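PDB 3GVX: glycerate dehydrogenase related protein from Thermoplasma acidophilum, which probably reduces 2-keto acids such as glyoxylate or hydroxypyruvate with a nicotinamide cofactor. Local coordinates for residues G189-R194 with A211-K216; L125-Y130 with M146-Y151; I205-R210 with Y231-W236. All coordinates share one frame; numbering follows the deposited sequence.

Interaction 1. Residues G189-R194 with A211-K216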
ATOM      1  N   GLY B 189     -11.307 -11.191 -24.289  1.00 46.19           N
ATOM      2  CA  GLY B 189     -12.684 -11.431 -23.879  1.00 43.96           C
ATOM      3  C   GLY B 189     -12.816 -12.439 -22.762  1.00 42.67           C
ATOM      4  O   GLY B 189     -13.916 -12.842 -22.390  1.00 42.46           O
HETATM    5  N   MSE B 190     -11.669 -12.834 -22.227  1.00 42.40           N
HETATM    6  CA  MSE B 190     -11.553 -13.795 -21.135  1.00 42.28           C
HETATM    7  C   MSE B 190     -12.473 -13.528 -19.951  1.00 42.75           C
HETATM    8  O   MSE B 190     -13.120 -14.438 -19.439  1.00 42.79           O
HETATM    9  CB  MSE B 190     -10.103 -13.821 -20.675  1.00 41.87           C
HETATM   10  CG  MSE B 190      -9.823 -14.532 -19.389  1.00 39.11           C
HETATM   11 SE   MSE B 190      -8.037 -14.520 -19.194  1.00 35.48          SE
HETATM   12  CE  MSE B 190      -7.826 -16.006 -18.363  1.00 35.63           C
ATOM     13  N   VAL B 191     -12.515 -12.282 -19.503  1.00 41.38           N
ATOM     14  CA  VAL B 191     -13.373 -11.931 -18.382  1.00 40.31           C
ATOM     15  C   VAL B 191     -14.787 -11.737 -18.912  1.00 40.03           C
ATOM     16  O   VAL B 191     -15.115 -10.679 -19.444  1.00 38.85           O
ATOM     17  CB  VAL B 191     -12.910 -10.619 -17.706  1.00 40.09           C
ATOM     18  CG1 VAL B 191     -13.790 -10.318 -16.491  1.00 36.23           C
ATOM     19  CG2 VAL B 191     -11.435 -10.716 -17.327  1.00 39.11           C
ATOM     20  N   ASN B 192     -15.622 -12.763 -18.789  1.00 40.63           N
ATOM     21  CA  ASN B 192     -16.983 -12.637 -19.295  1.00 42.80           C
ATOM     22  C   ASN B 192     -18.102 -12.987 -18.320  1.00 43.00           C
ATOM     23  O   ASN B 192     -17.858 -13.492 -17.226  1.00 42.09           O
ATOM     24  CB  ASN B 192     -17.147 -13.445 -20.592  1.00 42.63           C
ATOM     25  CG  ASN B 192     -16.908 -14.922 -20.399  1.00 44.17           C
ATOM     26  OD1 ASN B 192     -17.017 -15.446 -19.289  1.00 43.41           O
ATOM     27  ND2 ASN B 192     -16.588 -15.612 -21.489  1.00 45.07           N
ATOM     28  N   SER B 193     -19.330 -12.675 -18.735  1.00 43.38           N
ATOM     29  CA  SER B 193     -20.527 -12.951 -17.953  1.00 44.65           C
ATOM     30  C   SER B 193     -20.363 -14.254 -17.215  1.00 45.21           C
ATOM     31  O   SER B 193     -20.629 -14.349 -16.022  1.00 45.32           O
ATOM     32  CB  SER B 193     -21.759 -13.068 -18.863  1.00 44.99           C
ATOM     33  OG  SER B 193     -22.176 -11.822 -19.390  1.00 46.82           O
ATOM     34  N   ARG B 194     -19.908 -15.265 -17.938  1.00 45.93           N
ATOM     35  CA  ARG B 194     -19.744 -16.574 -17.339  1.00 46.55           C
ATOM     36  C   ARG B 194     -18.697 -16.628 -16.235  1.00 46.12           C
ATOM     37  O   ARG B 194     -18.909 -17.283 -15.217  1.00 46.85           O
ATOM     38  CB  ARG B 194     -19.419 -17.623 -18.394  1.00 46.77           C
ATOM     39  CG  ARG B 194     -19.778 -18.997 -17.901  1.00 50.74           C
ATOM     40  CD  ARG B 194     -18.778 -20.054 -18.310  1.00 53.07           C
ATOM     41  NE  ARG B 194     -17.412 -19.756 -17.875  1.00 57.15           N
ATOM     42  CZ  ARG B 194     -17.019 -19.587 -16.609  1.00 59.55           C
ATOM     43  NH1 ARG B 194     -17.894 -19.673 -15.609  1.00 58.16           N
ATOM     44  NH2 ARG B 194     -15.735 -19.366 -16.338  1.00 58.22           N
ATOM     45  N   ALA B 211      -7.720  -3.587 -21.610  1.00 42.15           N
ATOM     46  CA  ALA B 211      -9.164  -3.535 -21.621  1.00 43.29           C
ATOM     47  C   ALA B 211      -9.750  -4.734 -22.373  1.00 44.78           C
ATOM     48  O   ALA B 211     -10.749  -5.314 -21.941  1.00 44.12           O
ATOM     49  CB  ALA B 211      -9.637  -2.219 -22.244  1.00 43.22           C
ATOM     50  N   ASP B 212      -9.115  -5.141 -23.468  1.00 45.46           N
ATOM     51  CA  ASP B 212      -9.649  -6.253 -24.242  1.00 46.00           C
ATOM     52  C   ASP B 212      -9.592  -7.637 -23.632  1.00 44.78           C
ATOM     53  O   ASP B 212     -10.163  -8.574 -24.182  1.00 43.61           O
ATOM     54  CB  ASP B 212      -9.055  -6.229 -25.649  1.00 48.28           C
ATOM     55  CG  ASP B 212      -9.563  -5.042 -26.447  1.00 50.35           C
ATOM     56  OD1 ASP B 212     -10.794  -4.874 -26.515  1.00 48.64           O
ATOM     57  OD2 ASP B 212      -8.749  -4.265 -26.982  1.00 52.23           O
ATOM     58  N   VAL B 213      -8.930  -7.778 -22.490  1.00 42.07           N
ATOM     59  CA  VAL B 213      -8.907  -9.073 -21.833  1.00 40.71           C
ATOM     60  C   VAL B 213     -10.288  -9.178 -21.194  1.00 41.73           C
ATOM     61  O   VAL B 213     -10.709 -10.237 -20.729  1.00 41.32           O
ATOM     62  CB  VAL B 213      -7.798  -9.166 -20.750  1.00 41.41           C
ATOM     63  CG1 VAL B 213      -7.905 -10.496 -20.003  1.00 39.53           C
ATOM     64  CG2 VAL B 213      -6.415  -9.020 -21.404  1.00 39.02           C
ATOM     65  N   VAL B 214     -11.000  -8.054 -21.191  1.00 41.90           N
ATOM     66  CA  VAL B 214     -12.346  -8.008 -20.643  1.00 42.34           C
ATOM     67  C   VAL B 214     -13.420  -7.655 -21.672  1.00 42.85           C
ATOM     68  O   VAL B 214     -13.286  -6.715 -22.458  1.00 42.82           O
ATOM     69  CB  VAL B 214     -12.473  -6.994 -19.467  1.00 43.07           C
ATOM     70  CG1 VAL B 214     -13.946  -6.864 -19.042  1.00 40.92           C
ATOM     71  CG2 VAL B 214     -11.603  -7.437 -18.291  1.00 44.48           C
ATOM     72  N   SER B 215     -14.492  -8.438 -21.641  1.00 42.34           N
ATOM     73  CA  SER B 215     -15.637  -8.222 -22.499  1.00 42.97           C
ATOM     74  C   SER B 215     -16.326  -6.987 -21.984  1.00 43.53           C
ATOM     75  O   SER B 215     -16.900  -6.973 -20.892  1.00 43.98           O
ATOM     76  CB  SER B 215     -16.604  -9.403 -22.421  1.00 44.46           C
ATOM     77  OG  SER B 215     -17.906  -9.023 -22.837  1.00 47.86           O
ATOM     78  N   LYS B 216     -16.271  -5.940 -22.784  1.00 43.65           N
ATOM     79  CA  LYS B 216     -16.895  -4.703 -22.397  1.00 43.60           C
ATOM     80  C   LYS B 216     -18.385  -4.790 -22.047  1.00 46.34           C
ATOM     81  O   LYS B 216     -18.784  -4.357 -20.974  1.00 47.19           O
ATOM     82  CB  LYS B 216     -16.682  -3.667 -23.468  1.00 42.03           C
ATOM     83  CG  LYS B 216     -17.334  -2.385 -23.105  1.00 41.57           C
ATOM     84  CD  LYS B 216     -16.726  -1.255 -23.853  1.00 39.51           C
ATOM     85  CE  LYS B 216     -17.488  -0.014 -23.551  1.00 39.49           C
ATOM     86  NZ  LYS B 216     -17.035   1.105 -24.405  1.00 40.52           N
TER

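Interaction 2. Residues L125-Y130 with M146-Y151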
ATOM      1  N   LEU B 125      -6.346 -12.166  -2.094  1.00 29.21           N
ATOM      2  CA  LEU B 125      -6.128 -11.418  -3.326  1.00 29.14           C
ATOM      3  C   LEU B 125      -5.815 -12.410  -4.450  1.00 29.71           C
ATOM      4  O   LEU B 125      -4.797 -13.111  -4.411  1.00 29.66           O
ATOM      5  CB  LEU B 125      -4.969 -10.432  -3.162  1.00 31.22           C
ATOM      6  CG  LEU B 125      -4.423  -9.816  -4.453  1.00 34.35           C
ATOM      7  CD1 LEU B 125      -5.516  -9.038  -5.192  1.00 34.32           C
ATOM      8  CD2 LEU B 125      -3.233  -8.942  -4.111  1.00 33.30           C
ATOM      9  N   GLY B 126      -6.705 -12.475  -5.434  1.00 28.51           N
ATOM     10  CA  GLY B 126      -6.519 -13.362  -6.564  1.00 30.42           C
ATOM     11  C   GLY B 126      -5.823 -12.626  -7.695  1.00 31.40           C
ATOM     12  O   GLY B 126      -6.257 -11.550  -8.107  1.00 30.82           O
ATOM     13  N   ILE B 127      -4.723 -13.192  -8.185  1.00 31.61           N
ATOM     14  CA  ILE B 127      -3.985 -12.570  -9.276  1.00 34.44           C
ATOM     15  C   ILE B 127      -4.089 -13.394 -10.543  1.00 34.90           C
ATOM     16  O   ILE B 127      -3.803 -14.591 -10.571  1.00 34.61           O
ATOM     17  CB  ILE B 127      -2.489 -12.374  -8.961  1.00 34.48           C
ATOM     18  CG1 ILE B 127      -2.333 -11.508  -7.711  1.00 34.47           C
ATOM     19  CG2 ILE B 127      -1.795 -11.709 -10.147  1.00 34.16           C
ATOM     20  CD1 ILE B 127      -0.943 -11.513  -7.143  1.00 33.75           C
ATOM     21  N   LEU B 128      -4.508 -12.721 -11.596  1.00 35.49           N
ATOM     22  CA  LEU B 128      -4.671 -13.346 -12.883  1.00 37.37           C
ATOM     23  C   LEU B 128      -3.436 -13.003 -13.707  1.00 37.40           C
ATOM     24  O   LEU B 128      -3.257 -11.862 -14.138  1.00 36.15           O
ATOM     25  CB  LEU B 128      -5.931 -12.803 -13.540  1.00 40.54           C
ATOM     26  CG  LEU B 128      -6.412 -13.516 -14.799  1.00 43.66           C
ATOM     27  CD1 LEU B 128      -6.753 -14.975 -14.482  1.00 45.13           C
ATOM     28  CD2 LEU B 128      -7.625 -12.763 -15.348  1.00 46.20           C
ATOM     29  N   GLY B 129      -2.577 -13.992 -13.915  1.00 37.93           N
ATOM     30  CA  GLY B 129      -1.355 -13.752 -14.655  1.00 40.57           C
ATOM     31  C   GLY B 129      -0.276 -13.466 -13.638  1.00 42.74           C
ATOM     32  O   GLY B 129      -0.351 -12.481 -12.899  1.00 44.55           O
ATOM     33  N   TYR B 130       0.736 -14.320 -13.582  1.00 41.67           N
ATOM     34  CA  TYR B 130       1.776 -14.107 -12.602  1.00 40.87           C
ATOM     35  C   TYR B 130       3.120 -13.710 -13.153  1.00 41.95           C
ATOM     36  O   TYR B 130       4.110 -14.450 -13.059  1.00 40.50           O
ATOM     37  CB  TYR B 130       1.945 -15.323 -11.714  1.00 39.71           C
ATOM     38  CG  TYR B 130       2.471 -14.922 -10.363  1.00 39.68           C
ATOM     39  CD1 TYR B 130       1.766 -14.021  -9.569  1.00 37.59           C
ATOM     40  CD2 TYR B 130       3.673 -15.422  -9.880  1.00 38.89           C
ATOM     41  CE1 TYR B 130       2.249 -13.627  -8.322  1.00 37.74           C
ATOM     42  CE2 TYR B 130       4.167 -15.035  -8.634  1.00 38.58           C
ATOM     43  CZ  TYR B 130       3.448 -14.141  -7.861  1.00 37.32           C
ATOM     44  OH  TYR B 130       3.931 -13.784  -6.635  1.00 37.95           O
HETATM   45  N   MSE B 146      -2.136  -9.887   3.232  1.00 22.60           N
HETATM   46  CA  MSE B 146      -3.129 -10.564   2.414  1.00 24.86           C
HETATM   47  C   MSE B 146      -2.677 -11.967   2.075  1.00 27.51           C
HETATM   48  O   MSE B 146      -1.502 -12.276   2.143  1.00 27.18           O
HETATM   49  CB  MSE B 146      -3.362  -9.781   1.125  1.00 22.58           C
HETATM   50  CG  MSE B 146      -3.488  -8.283   1.347  1.00 20.80           C
HETATM   51 SE   MSE B 146      -4.016  -7.457  -0.179  1.00 15.49          SE
HETATM   52  CE  MSE B 146      -5.575  -7.871  -0.207  1.00 22.35           C
ATOM     53  N   ARG B 147      -3.631 -12.800   1.696  1.00 29.13           N
ATOM     54  CA  ARG B 147      -3.369 -14.166   1.285  1.00 31.67           C
ATOM     55  C   ARG B 147      -3.363 -14.048  -0.236  1.00 32.39           C
ATOM     56  O   ARG B 147      -4.162 -13.301  -0.799  1.00 32.88           O
ATOM     57  CB  ARG B 147      -4.510 -15.059   1.774  1.00 33.99           C
ATOM     58  CG  ARG B 147      -4.459 -16.499   1.333  1.00 39.78           C
ATOM     59  CD  ARG B 147      -5.720 -17.247   1.827  1.00 42.36           C
ATOM     60  NE  ARG B 147      -5.612 -18.683   1.614  1.00 43.07           N
ATOM     61  CZ  ARG B 147      -4.645 -19.438   2.120  1.00 46.09           C
ATOM     62  NH1 ARG B 147      -3.700 -18.891   2.879  1.00 46.07           N
ATOM     63  NH2 ARG B 147      -4.613 -20.738   1.854  1.00 45.05           N
ATOM     64  N   VAL B 148      -2.483 -14.772  -0.915  1.00 32.37           N
ATOM     65  CA  VAL B 148      -2.417 -14.651  -2.364  1.00 33.08           C
ATOM     66  C   VAL B 148      -2.735 -15.902  -3.163  1.00 33.40           C
ATOM     67  O   VAL B 148      -2.188 -16.971  -2.934  1.00 34.19           O
ATOM     68  CB  VAL B 148      -1.043 -14.084  -2.794  1.00 33.10           C
ATOM     69  CG1 VAL B 148      -0.915 -14.083  -4.310  1.00 29.98           C
ATOM     70  CG2 VAL B 148      -0.881 -12.658  -2.231  1.00 29.61           C
ATOM     71  N   ILE B 149      -3.653 -15.744  -4.103  1.00 34.67           N
ATOM     72  CA  ILE B 149      -4.066 -16.820  -4.968  1.00 35.33           C
ATOM     73  C   ILE B 149      -3.675 -16.418  -6.379  1.00 36.75           C
ATOM     74  O   ILE B 149      -3.935 -15.298  -6.830  1.00 33.30           O
ATOM     75  CB  ILE B 149      -5.579 -17.057  -4.844  1.00 38.48           C
ATOM     76  CG1 ILE B 149      -5.870 -17.539  -3.419  1.00 39.01           C
ATOM     77  CG2 ILE B 149      -6.050 -18.070  -5.894  1.00 37.60           C
ATOM     78  CD1 ILE B 149      -7.220 -17.183  -2.907  1.00 41.32           C
ATOM     79  N   ALA B 150      -3.006 -17.331  -7.063  1.00 37.41           N
ATOM     80  CA  ALA B 150      -2.557 -17.029  -8.394  1.00 39.78           C
ATOM     81  C   ALA B 150      -3.032 -18.012  -9.416  1.00 41.49           C
ATOM     82  O   ALA B 150      -3.153 -19.215  -9.178  1.00 43.04           O
ATOM     83  CB  ALA B 150      -1.044 -16.933  -8.428  1.00 36.77           C
ATOM     84  N   TYR B 151      -3.348 -17.460 -10.565  1.00 42.82           N
ATOM     85  CA  TYR B 151      -3.756 -18.272 -11.665  1.00 45.34           C
ATOM     86  C   TYR B 151      -2.712 -17.973 -12.712  1.00 47.09           C
ATOM     87  O   TYR B 151      -2.637 -16.853 -13.228  1.00 47.01           O
ATOM     88  CB  TYR B 151      -5.123 -17.872 -12.179  1.00 45.92           C
ATOM     89  CG  TYR B 151      -5.346 -18.489 -13.522  1.00 46.92           C
ATOM     90  CD1 TYR B 151      -5.616 -19.844 -13.653  1.00 46.93           C
ATOM     91  CD2 TYR B 151      -5.136 -17.749 -14.674  1.00 47.50           C
ATOM     92  CE1 TYR B 151      -5.658 -20.453 -14.908  1.00 48.62           C
ATOM     93  CE2 TYR B 151      -5.179 -18.342 -15.930  1.00 48.35           C
ATOM     94  CZ  TYR B 151      -5.436 -19.697 -16.041  1.00 49.03           C
ATOM     95  OH  TYR B 151      -5.472 -20.281 -17.288  1.00 52.26           O
TER

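Interaction 3. Residues I205-R210 with Y231-W236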
ATOM      1  N   ILE B 205     -12.560  -5.726  -8.515  1.00 33.39           N
ATOM      2  CA  ILE B 205     -11.719  -6.127  -9.611  1.00 33.22           C
ATOM      3  C   ILE B 205     -10.824  -4.985 -10.024  1.00 33.03           C
ATOM      4  O   ILE B 205     -11.267  -3.849 -10.178  1.00 32.40           O
ATOM      5  CB  ILE B 205     -12.560  -6.596 -10.789  1.00 35.33           C
ATOM      6  CG1 ILE B 205     -13.502  -7.696 -10.294  1.00 38.97           C
ATOM      7  CG2 ILE B 205     -11.651  -7.043 -11.928  1.00 35.18           C
ATOM      8  CD1 ILE B 205     -14.128  -8.555 -11.354  1.00 38.73           C
ATOM      9  N   VAL B 206      -9.546  -5.292 -10.177  1.00 32.06           N
ATOM     10  CA  VAL B 206      -8.590  -4.289 -10.576  1.00 34.28           C
ATOM     11  C   VAL B 206      -7.944  -4.724 -11.882  1.00 35.78           C
ATOM     12  O   VAL B 206      -7.396  -5.823 -11.992  1.00 34.73           O
ATOM     13  CB  VAL B 206      -7.503  -4.114  -9.505  1.00 34.72           C
ATOM     14  CG1 VAL B 206      -6.741  -2.831  -9.758  1.00 32.98           C
ATOM     15  CG2 VAL B 206      -8.134  -4.158  -8.108  1.00 35.19           C
ATOM     16  N   ASN B 207      -8.006  -3.849 -12.874  1.00 37.82           N
ATOM     17  CA  ASN B 207      -7.434  -4.158 -14.169  1.00 38.03           C
ATOM     18  C   ASN B 207      -6.233  -3.294 -14.515  1.00 37.67           C
ATOM     19  O   ASN B 207      -6.367  -2.093 -14.736  1.00 37.45           O
ATOM     20  CB  ASN B 207      -8.489  -3.993 -15.262  1.00 40.35           C
ATOM     21  CG  ASN B 207      -8.086  -4.666 -16.553  1.00 40.40           C
ATOM     22  OD1 ASN B 207      -6.899  -4.881 -16.809  1.00 39.71           O
ATOM     23  ND2 ASN B 207      -9.068  -4.994 -17.378  1.00 41.07           N
ATOM     24  N   VAL B 208      -5.053  -3.898 -14.546  1.00 37.95           N
ATOM     25  CA  VAL B 208      -3.854  -3.170 -14.930  1.00 38.60           C
ATOM     26  C   VAL B 208      -3.203  -3.863 -16.131  1.00 39.34           C
ATOM     27  O   VAL B 208      -2.009  -3.723 -16.373  1.00 38.68           O
ATOM     28  CB  VAL B 208      -2.829  -3.065 -13.776  1.00 37.34           C
ATOM     29  CG1 VAL B 208      -3.337  -2.115 -12.711  1.00 36.61           C
ATOM     30  CG2 VAL B 208      -2.533  -4.451 -13.210  1.00 36.58           C
ATOM     31  N   ALA B 209      -4.007  -4.609 -16.880  1.00 39.84           N
ATOM     32  CA  ALA B 209      -3.517  -5.314 -18.060  1.00 41.16           C
ATOM     33  C   ALA B 209      -3.993  -4.597 -19.324  1.00 40.99           C
ATOM     34  O   ALA B 209      -3.464  -3.563 -19.700  1.00 41.88           O
ATOM     35  CB  ALA B 209      -4.008  -6.770 -18.041  1.00 40.64           C
ATOM     36  N   ARG B 210      -5.018  -5.141 -19.952  1.00 41.46           N
ATOM     37  CA  ARG B 210      -5.565  -4.545 -21.154  1.00 42.85           C
ATOM     38  C   ARG B 210      -7.073  -4.624 -21.102  1.00 42.16           C
ATOM     39  O   ARG B 210      -7.637  -5.595 -20.597  1.00 41.70           O
ATOM     40  CB  ARG B 210      -5.022  -5.276 -22.381  1.00 44.03           C
ATOM     41  CG  ARG B 210      -3.543  -5.022 -22.646  1.00 46.65           C
ATOM     42  CD  ARG B 210      -3.370  -3.672 -23.327  1.00 50.92           C
ATOM     43  NE  ARG B 210      -2.425  -2.797 -22.635  1.00 56.87           N
ATOM     44  CZ  ARG B 210      -1.129  -2.697 -22.919  1.00 58.96           C
ATOM     45  NH1 ARG B 210      -0.607  -3.423 -23.895  1.00 60.57           N
ATOM     46  NH2 ARG B 210      -0.353  -1.872 -22.225  1.00 59.24           N
ATOM     47  N   TYR B 231     -15.296  -2.223 -10.259  1.00 31.24           N
ATOM     48  CA  TYR B 231     -14.316  -2.450 -11.286  1.00 31.90           C
ATOM     49  C   TYR B 231     -13.394  -1.258 -11.297  1.00 31.92           C
ATOM     50  O   TYR B 231     -13.803  -0.154 -11.629  1.00 31.90           O
ATOM     51  CB  TYR B 231     -15.012  -2.601 -12.639  1.00 35.24           C
ATOM     52  CG  TYR B 231     -14.066  -2.879 -13.782  1.00 35.75           C
ATOM     53  CD1 TYR B 231     -13.237  -3.994 -13.768  1.00 36.18           C
ATOM     54  CD2 TYR B 231     -14.017  -2.040 -14.890  1.00 36.87           C
ATOM     55  CE1 TYR B 231     -12.369  -4.260 -14.826  1.00 37.39           C
ATOM     56  CE2 TYR B 231     -13.158  -2.295 -15.965  1.00 37.10           C
ATOM     57  CZ  TYR B 231     -12.341  -3.410 -15.930  1.00 37.45           C
ATOM     58  OH  TYR B 231     -11.517  -3.684 -16.993  1.00 37.64           O
ATOM     59  N   LEU B 232     -12.147  -1.475 -10.906  1.00 33.46           N
ATOM     60  CA  LEU B 232     -11.175  -0.398 -10.892  1.00 34.96           C
ATOM     61  C   LEU B 232     -10.209  -0.670 -12.020  1.00 34.68           C
ATOM     62  O   LEU B 232      -9.566  -1.717 -12.063  1.00 34.12           O
ATOM     63  CB  LEU B 232     -10.435  -0.372  -9.560  1.00 33.49           C
ATOM     64  CG  LEU B 232     -11.358  -0.615  -8.370  1.00 34.93           C
ATOM     65  CD1 LEU B 232     -10.495  -0.667  -7.126  1.00 32.11           C
ATOM     66  CD2 LEU B 232     -12.453   0.467  -8.277  1.00 31.97           C
ATOM     67  N   SER B 233     -10.096   0.269 -12.941  1.00 35.31           N
ATOM     68  CA  SER B 233      -9.205   0.022 -14.052  1.00 35.96           C
ATOM     69  C   SER B 233      -8.355   1.184 -14.493  1.00 35.04           C
ATOM     70  O   SER B 233      -8.740   2.351 -14.418  1.00 36.04           O
ATOM     71  CB  SER B 233     -10.008  -0.515 -15.235  1.00 37.56           C
ATOM     72  OG  SER B 233      -9.147  -1.083 -16.193  1.00 42.09           O
ATOM     73  N   ASP B 234      -7.168   0.835 -14.951  1.00 34.37           N
ATOM     74  CA  ASP B 234      -6.252   1.825 -15.447  1.00 33.49           C
ATOM     75  C   ASP B 234      -6.292   1.780 -16.969  1.00 35.26           C
ATOM     76  O   ASP B 234      -5.597   2.537 -17.627  1.00 33.95           O
ATOM     77  CB  ASP B 234      -4.843   1.544 -14.944  1.00 30.74           C
ATOM     78  CG  ASP B 234      -3.845   2.550 -15.446  1.00 29.81           C
ATOM     79  OD1 ASP B 234      -4.072   3.770 -15.279  1.00 27.67           O
ATOM     80  OD2 ASP B 234      -2.828   2.120 -16.016  1.00 32.24           O
ATOM     81  N   VAL B 235      -7.116   0.890 -17.520  1.00 36.14           N
ATOM     82  CA  VAL B 235      -7.235   0.753 -18.969  1.00 38.52           C
ATOM     83  C   VAL B 235      -8.675   0.619 -19.420  1.00 40.48           C
ATOM     84  O   VAL B 235      -9.457  -0.154 -18.863  1.00 42.14           O
ATOM     85  CB  VAL B 235      -6.467  -0.468 -19.488  1.00 37.14           C
ATOM     86  CG1 VAL B 235      -4.998  -0.366 -19.102  1.00 36.40           C
ATOM     87  CG2 VAL B 235      -7.117  -1.743 -18.969  1.00 36.31           C
ATOM     88  N   TRP B 236      -9.027   1.379 -20.441  1.00 41.91           N
ATOM     89  CA  TRP B 236     -10.378   1.344 -20.952  1.00 43.64           C
ATOM     90  C   TRP B 236     -10.383   0.898 -22.407  1.00 43.51           C
ATOM     91  O   TRP B 236      -9.353   0.952 -23.068  1.00 44.52           O
ATOM     92  CB  TRP B 236     -11.002   2.726 -20.791  1.00 43.80           C
ATOM     93  CG  TRP B 236     -12.454   2.679 -20.900  1.00 45.72           C
ATOM     94  CD1 TRP B 236     -13.189   2.989 -21.998  1.00 47.17           C
ATOM     95  CD2 TRP B 236     -13.385   2.266 -19.892  1.00 45.80           C
ATOM     96  NE1 TRP B 236     -14.516   2.795 -21.747  1.00 48.49           N
ATOM     97  CE2 TRP B 236     -14.670   2.349 -20.464  1.00 47.12           C
ATOM     98  CE3 TRP B 236     -13.260   1.827 -18.571  1.00 44.16           C
ATOM     99  CZ2 TRP B 236     -15.825   2.021 -19.764  1.00 46.04           C
ATOM    100  CZ3 TRP B 236     -14.408   1.499 -17.876  1.00 45.40           C
ATOM    101  CH2 TRP B 236     -15.678   1.595 -18.478  1.00 46.44           C
TER
HETATM  102  O   HOH W   1      -2.340  -0.663 -16.856  1.00 45.53           O

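Interaction 1. Residues G189-R194 with A211-K216
Val191 and Val214 meet through their methyl groups, and this is where the contact between 189-194 and 211-216 is tightest. The two side chains slant across one another, bringing Val191 CG2 to 3.4 Å from Val214 CG2, closer than carbons usually pack. With CG1 of Val191 turned anti to its backbone N (chi1 -177°), CG2 is the methyl left beside that N, and it also comes within 3.5 Å of Val213 O. Ile179 of strand 176-179 touches both valines, so this side faces the protein interior.

The backbones are joined by a single bridge at the same pair. Val191 N donates to Val213 O at 3.0 Å with a nearly straight N-H (175°), and Ser215 N returns a bond of 3.2 Å to Val191 O. A third bond runs from Gly189 N to Asp212 O at 2.9 Å. Gly189 sits at phi 68°, a backbone angle that residues with a CB rarely adopt.

Packing is slacker elsewhere. Met190, a selenomethionine, runs alongside Val213 with its CB 4.0 Å from Val213 CG1, and its end then leads away. On the looser, partly exposed side Asn192 and Ser215 only brush, their CB atoms 4.5 Å apart. The polar ends of these two residues turn to the helices they precede: Asn192 OD1 accepts from Leu195 N and Ser215 OG caps Asp218 N. The result is two N-capped helix starts, those of 193-196 and 216-225, tied side by side by an isolated beta bridge within the family's NAD-binding Rossmann-type domain.

Interaction 2. Residues L125-Y130 with M146-Y151
Leu128 and Tyr151 run side by side at the C-terminal end of two parallel strands, with Leu128 CD1 only 3.2 Å from Tyr151 CD2, an approach oblique to the ring. Both side chains extend the same way because each has its CG anti to the backbone N (chi1 -170° for Leu128). On the other face of the sheet Ile127 slants across Val148, CD1 to CG1 at 3.8 Å, and the Tyr130 ring reaches Ala150 CB at 4.2 Å.

These side chains are set by an unbroken backbone pairing in which 125-128 and 147-151 run parallel at 24° to each other. Ile127 uses both polar backbone atoms: its N donates to Ile149 O at 2.6 Å, and its O accepts from Tyr151 N at 2.9 Å. Leu125 does likewise with Arg147 O and Ile149 N, and Gly129 N closes the series on Tyr151 O.

Further out, Val137 and Ala141 of helix 132-143 pack on Leu125, while Pro167 and Leu170 of helix 167-172 pack on Tyr151. Tyr130 OH is held by Asp157 OD1. Gly129 begins a pattern consistent with the Rossmann GxGxxG turn, and a side chain there would press on the carbonyl O of the residue before. Five backbone hydrogen bonds among mostly apolar side chains imply that the backbone carries the polar matching of this beta-alpha-beta unit, leaving its side chains to fill the layers between sheet and helices.

Interaction 3. Residues I205-R210 with Y231-W236
Asn207 and Tyr231 are joined side chain to side chain: Asn207 ND2 donates to Tyr231 OH at 2.8 Å, with the hydroxyl tilted somewhat out of the amide plane and the N-H bent to 153°. The amide and ring planes stand 70° apart. Asn207 has more surface buried here than any other residue of the two segments, and each end of its amide is engaged. OD1 accepts from Ala209 N at 2.9 Å, an Asx turn that bends the chain just past strand 204-207. The side chain lies against Ser233 OG, which is 3.1 Å from Asn207 CB and donates to Val235 O. With an alanine in place of Asn207, Tyr231 OH and Ala209 N would probably lose these partners, and the turn would be likely to lose its tie.

Val235, second in buried area, points toward the other segment and crosses Asn207 at about a right angle. Its methyls divide the work: CG1, anti to the carbonyl carbon (chi1 -58°), lies 3.6 Å from Ala209 O, which leaves CG2 between the backbone N and the carbonyl carbon, where it meets Arg210 C and Asn207 OD1. Tyr231 is also touched at its ring edge, in plane, by Ile205 CG2, 3.9 Å from CD1.

The backbones beneath pair as parallel strands. Leu232 N donates to Ile205 O at 2.6 Å, Leu232 O accepts from Asn207 N, and Asp234 N reaches Asn207 O where the strands end. A water bridges Asp234 OD2 to Val208 O, its bond to the carbonyl being weak, while Asp234 OD1 is hydrogen-bonded to Ser253 OG. Strand 176-179 flanks 204-207 on the side away from 230-233. Met219 and Leu223 of helix 216-225 pack on Tyr231, while His96 of helix 79-97 touches Leu232 from the other sheet face.

In the fold
Interactions 2 and 3 are both buried, parallel strand pairings within one seven-stranded sheet, on either side of strand 176-179, and each closes a beta-alpha-beta unit. They do not touch. Interaction 2 relies on backbone bonds and apolar side chains, whereas interaction 3 adds a side-chain amide-hydroxyl bond between its strands. Interaction 1 is only partly buried, farther from the chain centre, and links loops by one isolated bridge. It nevertheless meets both others: Met190 CE lies 4.2 Å from Leu128 CD1 of interaction 2, and Val214 CG2 lies 3.6 Å from Asn207 ND2 of interaction 3. Its segments alternate along the chain with those of interaction 3.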